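Local coordinates for N-alpha-acetyltransferase (Sulfolobus solfataricus P2, PDB 4R3L), which transfers the acetyl group of acetyl-CoA to the alpha-amino group of protein N termini, with a preference for those beginning with serine, at residues A17-I22 against E44-Y49; Y49-F54 against N117-E122; F74-Q79 against L162-L167; V84-V89 against A121-L126. All blocks are in the same frame, centred on the assembly; numbering follows the deposited sequence.

Interaction 1: residues A17-I22 against E44-Y49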
# COMPACT_ATOMS: atom_id res chain seq x y z
N ALA A 17 12.07 1.77 4.54
CA ALA A 17 12.47 2.92 3.77
C ALA A 17 13.23 3.93 4.62
O ALA A 17 12.98 4.04 5.83
CB ALA A 17 11.24 3.59 3.15
N ARG A 18 14.12 4.68 3.98
CA ARG A 18 14.88 5.75 4.63
C ARG A 18 14.74 7.03 3.81
O ARG A 18 14.39 6.96 2.63
CB ARG A 18 16.36 5.36 4.77
CG ARG A 18 16.58 4.04 5.52
CD ARG A 18 18.05 3.64 5.52
NE ARG A 18 18.63 3.70 4.18
CZ ARG A 18 19.94 3.63 3.93
NH1 ARG A 18 20.80 3.48 4.93
NH2 ARG A 18 20.38 3.70 2.68
N MET A 19 15.06 8.18 4.40
CA MET A 19 14.90 9.45 3.69
C MET A 19 15.59 9.46 2.34
O MET A 19 15.06 9.99 1.36
CB MET A 19 15.42 10.61 4.54
CG MET A 19 14.50 10.96 5.68
SD MET A 19 12.96 11.72 5.11
CE MET A 19 13.60 13.27 4.43
N ASP A 20 16.76 8.84 2.27
CA ASP A 20 17.54 8.82 1.04
C ASP A 20 16.94 7.93 -0.05
O ASP A 20 17.41 7.95 -1.18
CB ASP A 20 18.97 8.39 1.34
CG ASP A 20 19.77 9.48 2.04
OD1 ASP A 20 19.18 10.55 2.36
OD2 ASP A 20 20.99 9.29 2.28
N ASP A 21 15.89 7.16 0.29
CA ASP A 21 15.17 6.38 -0.72
C ASP A 21 14.12 7.18 -1.49
O ASP A 21 13.67 6.74 -2.55
CB ASP A 21 14.45 5.19 -0.08
CG ASP A 21 15.39 4.20 0.56
OD1 ASP A 21 16.47 3.93 -0.02
OD2 ASP A 21 15.04 3.69 1.64
N ILE A 22 13.70 8.32 -0.95
CA ILE A 22 12.52 9.03 -1.46
C ILE A 22 12.64 9.39 -2.94
O ILE A 22 11.67 9.27 -3.68
CB ILE A 22 12.22 10.30 -0.65
CG1 ILE A 22 12.05 9.97 0.83
CG2 ILE A 22 10.97 11.00 -1.18
CD1 ILE A 22 10.85 9.16 1.14
N GLU A 44 6.32 12.82 5.01
CA GLU A 44 5.50 12.76 6.21
C GLU A 44 5.06 11.34 6.52
O GLU A 44 4.97 10.96 7.68
CB GLU A 44 4.30 13.68 6.09
CG GLU A 44 4.75 15.12 6.24
CD GLU A 44 3.64 16.13 6.10
OE1 GLU A 44 3.62 16.82 5.06
OE2 GLU A 44 2.83 16.25 7.04
N HIS A 45 4.77 10.56 5.49
CA HIS A 45 4.37 9.17 5.75
C HIS A 45 5.55 8.37 6.26
O HIS A 45 5.39 7.47 7.09
CB HIS A 45 3.77 8.54 4.48
CG HIS A 45 2.38 9.01 4.18
ND1 HIS A 45 2.11 10.31 3.80
CD2 HIS A 45 1.19 8.37 4.23
CE1 HIS A 45 0.80 10.44 3.62
NE2 HIS A 45 0.23 9.28 3.87
N LEU A 46 6.76 8.68 5.78
CA LEU A 46 7.93 8.00 6.31
C LEU A 46 8.15 8.38 7.78
O LEU A 46 8.39 7.52 8.61
CB LEU A 46 9.18 8.31 5.47
CG LEU A 46 10.49 7.68 5.94
CD1 LEU A 46 10.37 6.18 5.97
CD2 LEU A 46 11.65 8.12 5.07
N LYS A 47 8.03 9.66 8.12
CA LYS A 47 8.25 10.06 9.50
C LYS A 47 7.14 9.61 10.46
O LYS A 47 7.42 9.29 11.61
CB LYS A 47 8.44 11.58 9.57
CG LYS A 47 9.66 12.01 8.78
CD LYS A 47 10.20 13.36 9.16
CE LYS A 47 11.49 13.65 8.38
NZ LYS A 47 12.66 12.82 8.84
N GLU A 48 5.90 9.58 10.00
CA GLU A 48 4.80 9.21 10.88
C GLU A 48 4.55 7.69 10.98
O GLU A 48 4.13 7.20 12.03
CB GLU A 48 3.52 9.91 10.44
CG GLU A 48 3.61 11.44 10.47
CD GLU A 48 2.36 12.12 9.93
OE1 GLU A 48 1.52 11.43 9.32
OE2 GLU A 48 2.22 13.34 10.11
N TYR A 49 4.77 6.96 9.89
CA TYR A 49 4.39 5.53 9.84
C TYR A 49 5.51 4.67 9.29
O TYR A 49 5.26 3.64 8.64
CB TYR A 49 3.14 5.33 8.97
CG TYR A 49 2.10 6.43 9.08
CD1 TYR A 49 1.33 6.57 10.22
CD2 TYR A 49 1.87 7.30 8.02
CE1 TYR A 49 0.38 7.57 10.32
CE2 TYR A 49 0.91 8.31 8.11
CZ TYR A 49 0.17 8.42 9.27
OH TYR A 49 -0.80 9.41 9.38
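Leu46 lays its two methyls on the flat peptide groups of the turn 17-22: CD2 lies over one face of the Arg18-Met19 peptide, 3.5 Å from Arg18 C, while CD1 sits above the neighbouring carbonyl, 3.4 Å from Ala17 O. With CG anti to the backbone N (chi1 178°), Leu46 carries both branches outward from its helix, and CD1 also reaches Ala17 CB at 3.9 Å. Leu46 CD2 is shared further: Met19 SD lies 3.8 Å from it and Ile22 CD1 4.1 Å. In this GNAT fold the contact joins the link from strand 13-16 into helix 22-32 to the later turns of helix 39-49, the two helices leading to and from the loop that carries the substrate-binding Tyr37. The bend of Met19 at chi2 sets its sulfur beside Leu46 and Lys47, whose chain crosses it at about a right angle and leaves Lys47 NZ 3.9 Å from Met19 SD. The turn is held from within by Asp21, whose OD2 accepts from Arg18 N at 2.7 Å, the donor arriving on the anti side and 33° out of the carboxylate plane. The other oxygen, Asp21 OD1, forms a salt bridge with Arg15.

Interaction 2: residues Y49-F54 against N117-E122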
# COMPACT_ATOMS: atom_id res chain seq x y z
N TYR A 49 4.77 6.96 9.89
CA TYR A 49 4.39 5.53 9.84
C TYR A 49 5.51 4.67 9.29
O TYR A 49 5.26 3.64 8.64
CB TYR A 49 3.14 5.33 8.97
CG TYR A 49 2.10 6.43 9.08
CD1 TYR A 49 1.33 6.57 10.22
CD2 TYR A 49 1.87 7.30 8.02
CE1 TYR A 49 0.38 7.57 10.32
CE2 TYR A 49 0.91 8.31 8.11
CZ TYR A 49 0.17 8.42 9.27
OH TYR A 49 -0.80 9.41 9.38
N GLY A 50 6.74 5.09 9.56
CA GLY A 50 7.91 4.51 8.93
C GLY A 50 8.14 3.03 9.19
O GLY A 50 8.74 2.36 8.37
N LEU A 51 7.66 2.52 10.32
CA LEU A 51 7.90 1.12 10.65
C LEU A 51 7.19 0.18 9.68
O LEU A 51 7.59 -0.99 9.53
CB LEU A 51 7.46 0.82 12.08
CG LEU A 51 8.31 1.58 13.10
CD1 LEU A 51 7.77 1.40 14.49
CD2 LEU A 51 9.75 1.09 13.01
N ALA A 52 6.16 0.69 9.01
CA ALA A 52 5.40 -0.13 8.06
C ALA A 52 5.66 0.27 6.59
O ALA A 52 4.98 -0.23 5.67
CB ALA A 52 3.88 -0.06 8.39
N PHE A 53 6.65 1.14 6.39
CA PHE A 53 7.02 1.68 5.08
C PHE A 53 8.26 0.91 4.61
O PHE A 53 9.37 1.09 5.14
CB PHE A 53 7.34 3.20 5.20
CG PHE A 53 7.33 3.99 3.91
CD1 PHE A 53 6.91 5.34 3.93
CD2 PHE A 53 7.69 3.43 2.69
CE1 PHE A 53 6.90 6.10 2.77
CE2 PHE A 53 7.66 4.20 1.52
CZ PHE A 53 7.26 5.53 1.56
N PHE A 54 8.09 0.04 3.62
CA PHE A 54 9.20 -0.77 3.17
C PHE A 54 9.60 -0.49 1.73
O PHE A 54 8.78 -0.05 0.92
CB PHE A 54 8.85 -2.25 3.33
CG PHE A 54 8.80 -2.72 4.76
CD1 PHE A 54 9.94 -3.27 5.36
CD2 PHE A 54 7.63 -2.66 5.49
CE1 PHE A 54 9.89 -3.72 6.68
CE2 PHE A 54 7.59 -3.10 6.81
CZ PHE A 54 8.71 -3.63 7.40
N ASN A 117 1.76 -5.41 14.57
CA ASN A 117 2.61 -5.52 15.76
C ASN A 117 3.07 -4.19 16.32
O ASN A 117 3.16 -4.01 17.54
CB ASN A 117 3.83 -6.40 15.46
CG ASN A 117 3.48 -7.86 15.32
OD1 ASN A 117 2.41 -8.30 15.75
ND2 ASN A 117 4.37 -8.63 14.72
N ASP A 118 3.37 -3.26 15.42
CA ASP A 118 3.88 -1.96 15.82
C ASP A 118 2.74 -0.98 16.11
O ASP A 118 2.87 -0.10 16.98
CB ASP A 118 4.77 -1.38 14.72
CG ASP A 118 6.06 -2.14 14.56
OD1 ASP A 118 6.68 -2.48 15.58
OD2 ASP A 118 6.47 -2.39 13.40
N TYR A 119 1.64 -1.12 15.39
CA TYR A 119 0.59 -0.10 15.40
C TYR A 119 -0.77 -0.62 15.85
O TYR A 119 -1.75 0.12 15.82
CB TYR A 119 0.46 0.52 14.00
CG TYR A 119 1.71 1.26 13.55
CD1 TYR A 119 2.07 2.47 14.13
CD2 TYR A 119 2.50 0.75 12.53
CE1 TYR A 119 3.21 3.15 13.71
CE2 TYR A 119 3.63 1.42 12.11
CZ TYR A 119 3.98 2.61 12.70
OH TYR A 119 5.11 3.27 12.27
N ASN A 120 -0.81 -1.88 16.27
CA ASN A 120 -2.05 -2.50 16.76
C ASN A 120 -3.25 -2.40 15.83
O ASN A 120 -4.39 -2.28 16.27
CB ASN A 120 -2.41 -1.90 18.12
CG ASN A 120 -1.42 -2.28 19.19
OD1 ASN A 120 -0.74 -3.30 19.09
ND2 ASN A 120 -1.32 -1.46 20.24
N ALA A 121 -2.99 -2.43 14.52
CA ALA A 121 -4.06 -2.45 13.54
C ALA A 121 -4.85 -3.76 13.58
O ALA A 121 -4.29 -4.84 13.79
CB ALA A 121 -3.48 -2.23 12.14
N GLU A 122 -6.16 -3.65 13.38
CA GLU A 122 -7.06 -4.80 13.41
C GLU A 122 -7.49 -5.18 11.99
O GLU A 122 -7.97 -6.29 11.73
CB GLU A 122 -8.28 -4.48 14.31
CG GLU A 122 -9.47 -5.44 14.22
CD GLU A 122 -10.44 -5.07 13.10
OE1 GLU A 122 -10.36 -3.94 12.58
OE2 GLU A 122 -11.27 -5.93 12.73
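Tyr119 supplies the hydrogen bond of this contact: its OH accepts from Leu51 N at 3.3 Å, with an N-H...O angle of 145°, so the bond is fairly long and bent. The hydroxyl is pressed against the backbone of the turn, since Tyr49 C also lies 3.3 Å from Tyr119 OH. A chi1 of -63° sets the Tyr119 ring anti to its own carbonyl carbon and extends it from the helix end toward residues 49-52. Apolar contacts gather at Tyr119 CE2, met by Leu51 CB at 3.9 Å and Ala52 CB at 4.0 Å, which lie on opposite sides of the ring plane and approach obliquely.

The parts joined are the short 3-10 turn 50-52, which connects helix 39-49 to strand 54-58 of the GNAT sheet, and the last turn of helix 103-119, the crossover helix of the beta-alpha-beta unit; just beyond it, Asn120 leaves the helix with positive phi.

A polar group against an apolar one makes the third kind: Leu51 crosses Asp118 at about a right angle, with Leu51 CB 3.6 Å from Asp118 OD2 and Leu51 CD1 3.9 Å from Asp118 CG. That carboxylate finds its polar partner within its own helix, where OD2 is hydrogen-bonded to Ser114 OG. One turn earlier, Ser111 OG of the same helix is hydrogen-bonded to Ala52 O.

Interaction 3: residues F74-Q79 against L162-L167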
# COMPACT_ATOMS: atom_id res chain seq x y z
N PHE A 74 -13.93 4.13 12.17
CA PHE A 74 -14.92 3.11 11.89
C PHE A 74 -14.36 2.02 10.97
O PHE A 74 -13.70 2.30 9.97
CB PHE A 74 -16.18 3.75 11.30
CG PHE A 74 -16.91 4.64 12.27
CD1 PHE A 74 -17.49 4.11 13.42
CD2 PHE A 74 -16.99 6.00 12.05
CE1 PHE A 74 -18.16 4.93 14.32
CE2 PHE A 74 -17.66 6.83 12.95
CZ PHE A 74 -18.24 6.29 14.09
N SER A 75 -14.62 0.78 11.35
CA SER A 75 -14.25 -0.38 10.55
C SER A 75 -14.98 -0.37 9.21
O SER A 75 -16.13 0.04 9.13
CB SER A 75 -14.57 -1.67 11.32
OG SER A 75 -14.44 -2.80 10.48
N ASN A 76 -14.31 -0.80 8.15
CA ASN A 76 -14.97 -0.90 6.85
C ASN A 76 -15.26 -2.35 6.53
O ASN A 76 -15.64 -2.69 5.41
CB ASN A 76 -14.14 -0.25 5.75
CG ASN A 76 -12.69 -0.65 5.80
OD1 ASN A 76 -12.38 -1.83 5.85
ND2 ASN A 76 -11.80 0.33 5.79
N ILE A 77 -15.07 -3.21 7.52
CA ILE A 77 -15.43 -4.61 7.42
C ILE A 77 -16.73 -4.89 8.18
O ILE A 77 -17.62 -5.58 7.69
CB ILE A 77 -14.32 -5.53 7.95
CG1 ILE A 77 -13.00 -5.23 7.22
CG2 ILE A 77 -14.71 -6.99 7.78
CD1 ILE A 77 -11.87 -6.23 7.52
N LYS A 78 -16.84 -4.32 9.38
CA LYS A 78 -17.98 -4.58 10.24
C LYS A 78 -19.28 -3.92 9.76
O LYS A 78 -19.28 -2.77 9.31
CB LYS A 78 -17.67 -4.13 11.67
CG LYS A 78 -16.89 -5.17 12.46
CD LYS A 78 -16.41 -4.61 13.79
CE LYS A 78 -15.71 -5.68 14.61
NZ LYS A 78 -14.66 -6.39 13.82
N GLN A 79 -20.37 -4.67 9.88
CA GLN A 79 -21.70 -4.20 9.51
C GLN A 79 -22.13 -2.99 10.34
O GLN A 79 -22.75 -2.06 9.84
CB GLN A 79 -22.73 -5.32 9.67
CG GLN A 79 -22.52 -6.53 8.77
CD GLN A 79 -21.52 -7.52 9.33
OE1 GLN A 79 -20.95 -7.31 10.40
NE2 GLN A 79 -21.32 -8.63 8.62
N LEU A 162 -12.83 -0.92 -2.64
CA LEU A 162 -12.19 -0.90 -1.33
C LEU A 162 -11.99 -2.35 -0.91
O LEU A 162 -12.95 -3.08 -0.69
CB LEU A 162 -13.03 -0.16 -0.29
CG LEU A 162 -12.25 0.30 0.96
CD1 LEU A 162 -12.96 1.45 1.66
CD2 LEU A 162 -12.05 -0.82 1.97
N MET A 163 -10.74 -2.78 -0.83
CA MET A 163 -10.45 -4.16 -0.48
C MET A 163 -9.86 -4.18 0.91
O MET A 163 -9.06 -3.31 1.27
CB MET A 163 -9.54 -4.77 -1.52
CG MET A 163 -10.23 -4.82 -2.89
SD MET A 163 -9.35 -5.80 -4.08
CE MET A 163 -9.54 -7.43 -3.37
N ALA A 164 -10.29 -5.14 1.72
CA ALA A 164 -9.89 -5.15 3.12
C ALA A 164 -9.76 -6.56 3.65
O ALA A 164 -10.35 -7.50 3.12
CB ALA A 164 -10.88 -4.39 3.96
N ARG A 165 -8.98 -6.70 4.71
CA ARG A 165 -8.98 -7.96 5.43
C ARG A 165 -8.57 -7.73 6.88
O ARG A 165 -7.82 -6.79 7.18
CB ARG A 165 -8.04 -8.97 4.76
CG ARG A 165 -6.63 -8.48 4.57
CD ARG A 165 -5.66 -9.66 4.45
NE ARG A 165 -5.41 -10.26 5.75
CZ ARG A 165 -4.60 -11.29 5.97
NH1 ARG A 165 -3.95 -11.87 4.96
NH2 ARG A 165 -4.43 -11.74 7.20
N PRO A 166 -9.09 -8.56 7.79
CA PRO A 166 -8.65 -8.50 9.19
C PRO A 166 -7.18 -8.83 9.32
O PRO A 166 -6.60 -9.51 8.46
CB PRO A 166 -9.52 -9.58 9.87
CG PRO A 166 -10.68 -9.78 8.95
CD PRO A 166 -10.12 -9.59 7.58
N LEU A 167 -6.57 -8.36 10.40
CA LEU A 167 -5.19 -8.68 10.72
C LEU A 167 -5.16 -9.64 11.90
O LEU A 167 -5.81 -9.38 12.91
CB LEU A 167 -4.39 -7.42 11.05
CG LEU A 167 -4.03 -6.53 9.85
CD1 LEU A 167 -3.29 -5.31 10.31
CD2 LEU A 167 -3.21 -7.33 8.86
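An ST turn at Ser75, a residue known to modulate loop conformations and contribute to thermostability, shapes the loop from which Asn76 and Ile77 reach strand 160-166. Ser75 OG accepts from Ile77 N at 3.1 Å and from Lys78 N at 3.0 Å, the latter nearly straight at 168°, and this double acceptance is consistent with a stabilised bend presenting Asn76 and Ile77. Ile77 does most of the reaching: its CD1 lies over a face of the Arg165-Pro166 peptide, 3.6 Å from Pro166 N, and touches the proline ring at Pro166 CD, 3.8 Å away. Lower on the same chain, Ile77 CG1 rests 4.0 Å from Ala164 CB. Asn76 has its CG between the backbone N and the carbonyl carbon (chi1 47°), which directs the amide group across Leu162, with Asn76 CG 3.9 Å from Leu162 CD2. On the strand's other side, Arg165 NE donates to Pro166 O at 3.1 Å, with the oxygen almost in the guanidinium plane, while Arg165 NH1 bonds to Leu142 O. Asn76, Leu162 and Ala164 all touch Tyr125 of strand 123-129, one sheet neighbour of strand 160-166; Leu162 and Ala164 also touch Val147 of strand 145-150, its other neighbour.

Interaction 4: residues V84-V89 against A121-L126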
# COMPACT_ATOMS: atom_id res chain seq x y z
N VAL A 84 -12.07 1.05 15.24
CA VAL A 84 -10.91 0.16 15.22
C VAL A 84 -9.65 0.88 14.74
O VAL A 84 -9.73 1.92 14.08
CB VAL A 84 -11.15 -1.07 14.30
CG1 VAL A 84 -12.32 -1.92 14.79
CG2 VAL A 84 -11.39 -0.61 12.86
N ARG A 85 -8.49 0.32 15.07
CA ARG A 85 -7.24 0.79 14.47
C ARG A 85 -7.07 0.14 13.10
O ARG A 85 -7.24 -1.08 12.95
CB ARG A 85 -6.04 0.44 15.35
CG ARG A 85 -6.13 1.01 16.75
CD ARG A 85 -5.36 2.30 16.86
NE ARG A 85 -3.95 2.13 16.52
CZ ARG A 85 -3.02 3.03 16.79
NH1 ARG A 85 -3.36 4.15 17.41
NH2 ARG A 85 -1.75 2.82 16.46
N LYS A 86 -6.74 0.94 12.09
CA LYS A 86 -6.70 0.46 10.71
C LYS A 86 -5.37 0.78 10.06
O LYS A 86 -4.83 1.88 10.24
CB LYS A 86 -7.82 1.10 9.88
CG LYS A 86 -9.22 0.99 10.47
CD LYS A 86 -10.26 1.69 9.59
CE LYS A 86 -10.24 3.21 9.76
NZ LYS A 86 -11.40 3.82 9.04
N GLY A 87 -4.84 -0.15 9.27
CA GLY A 87 -3.69 0.14 8.44
C GLY A 87 -4.19 0.33 7.02
O GLY A 87 -5.03 -0.42 6.54
N HIS A 88 -3.69 1.36 6.36
CA HIS A 88 -4.19 1.75 5.05
C HIS A 88 -3.02 1.75 4.10
O HIS A 88 -2.04 2.45 4.34
CB HIS A 88 -4.85 3.13 5.16
CG HIS A 88 -5.52 3.62 3.91
ND1 HIS A 88 -6.18 4.82 3.85
CD2 HIS A 88 -5.64 3.05 2.68
CE1 HIS A 88 -6.68 4.99 2.63
NE2 HIS A 88 -6.36 3.94 1.91
N VAL A 89 -3.08 0.97 3.03
CA VAL A 89 -2.02 1.03 2.03
C VAL A 89 -2.27 2.20 1.12
O VAL A 89 -3.24 2.20 0.38
CB VAL A 89 -1.95 -0.26 1.15
CG1 VAL A 89 -0.78 -0.16 0.16
CG2 VAL A 89 -1.83 -1.50 2.02
N ALA A 121 -2.99 -2.43 14.52
CA ALA A 121 -4.06 -2.45 13.54
C ALA A 121 -4.85 -3.76 13.58
O ALA A 121 -4.29 -4.84 13.79
CB ALA A 121 -3.48 -2.23 12.14
N GLU A 122 -6.16 -3.65 13.38
CA GLU A 122 -7.06 -4.80 13.41
C GLU A 122 -7.49 -5.18 11.99
O GLU A 122 -7.97 -6.29 11.73
CB GLU A 122 -8.28 -4.48 14.31
CG GLU A 122 -9.47 -5.44 14.22
CD GLU A 122 -10.44 -5.07 13.10
OE1 GLU A 122 -10.36 -3.94 12.58
OE2 GLU A 122 -11.27 -5.93 12.73
N GLU A 123 -7.29 -4.25 11.05
CA GLU A 123 -7.57 -4.53 9.65
C GLU A 123 -6.60 -3.77 8.75
O GLU A 123 -6.00 -2.79 9.18
CB GLU A 123 -9.01 -4.16 9.29
CG GLU A 123 -9.35 -2.68 9.42
CD GLU A 123 -10.47 -2.28 8.47
OE1 GLU A 123 -10.31 -2.51 7.25
OE2 GLU A 123 -11.51 -1.76 8.93
N ILE A 124 -6.43 -4.25 7.53
CA ILE A 124 -5.65 -3.53 6.53
C ILE A 124 -6.57 -3.33 5.36
O ILE A 124 -7.36 -4.21 5.03
CB ILE A 124 -4.35 -4.29 6.11
CG1 ILE A 124 -3.66 -3.57 4.95
CG2 ILE A 124 -4.67 -5.72 5.65
CD1 ILE A 124 -2.29 -4.11 4.60
N TYR A 125 -6.53 -2.15 4.74
CA TYR A 125 -7.32 -1.96 3.54
C TYR A 125 -6.63 -1.02 2.56
O TYR A 125 -5.60 -0.40 2.86
CB TYR A 125 -8.71 -1.41 3.89
CG TYR A 125 -8.73 0.05 4.28
CD1 TYR A 125 -9.17 1.02 3.39
CD2 TYR A 125 -8.32 0.46 5.54
CE1 TYR A 125 -9.21 2.34 3.74
CE2 TYR A 125 -8.36 1.80 5.91
CZ TYR A 125 -8.81 2.73 5.00
OH TYR A 125 -8.84 4.06 5.35
N LEU A 126 -7.22 -0.93 1.38
CA LEU A 126 -6.66 -0.15 0.29
C LEU A 126 -7.73 0.11 -0.73
O LEU A 126 -8.81 -0.50 -0.69
CB LEU A 126 -5.48 -0.89 -0.34
CG LEU A 126 -5.80 -2.30 -0.85
CD1 LEU A 126 -6.38 -2.33 -2.27
CD2 LEU A 126 -4.58 -3.20 -0.75
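Strands 84-89 and 123-126 run parallel, their axes 4.7 Å apart at closest and inclined by 29°, as the two strands of the beta-alpha-beta unit completed by helix 103-119. These are the central parallel strands of the GNAT fold, which in this family splay apart further on, beside the cofactor. Gly87 uses both its N and its O toward the neighbouring strand: its N donates to Glu123 O at 2.9 Å, almost perfectly straight, and its O accepts from Tyr125 N. Val89 N to Tyr125 O continues the pattern, and Glu122 N to Arg85 O (2.8 Å) closes it at the other end.

On the sheet face of Lys86, His88, Glu123 and Tyr125, the rings of His88 and Tyr125 stack face to face, centroids 4.1 Å apart and planes at 20°. Tyr125 CZ lies over a His88 face near the rim, while Lys86 CB comes to the Tyr125 edge. His88, a zinc-binding residue, has both ring nitrogens hydrogen-bonded to carboxylates, which probably orient it: NE2 to OE1 of Glu127, also zinc-binding, and ND1 to Glu71 OE2, while Glu71 OE1 is hydrogen-bonded to Tyr125 OH. Lys86 and Glu123 run side by side, Lys86 CD 3.7 Å from Glu123 OE2, yet Lys86 NZ is hydrogen-bonded to Phe74 O and Glu123 OE2 accepts a hydrogen bond from Asn76 N. Facing helix 103-119, Val89 CG2 meets Ile124 CD1 at 3.7 Å.

Overall arrangement
From the N terminus, interaction 1 closes first, bringing helix 39-49 against the turn after strand 13-16. Interaction 2 opens where it ends, at the shared Tyr49, and the two also touch through Phe53 O and Ala17 N. The loop closed by interaction 2 returns with the end of helix 103-119. Interaction 3 opens inside that loop and closes only at the last modelled residues, 162-167, so the two cross; it ties the loop between strands 61-72 and 83-94 to strand 160-166. Interaction 4, nested within it, pairs strands 83-94 and 123-129 of the same sheet and ends on the same stretch as interaction 2, sharing Ala121 and Glu122. Interactions 1 and 3 lie on opposite sides of the chain's centre.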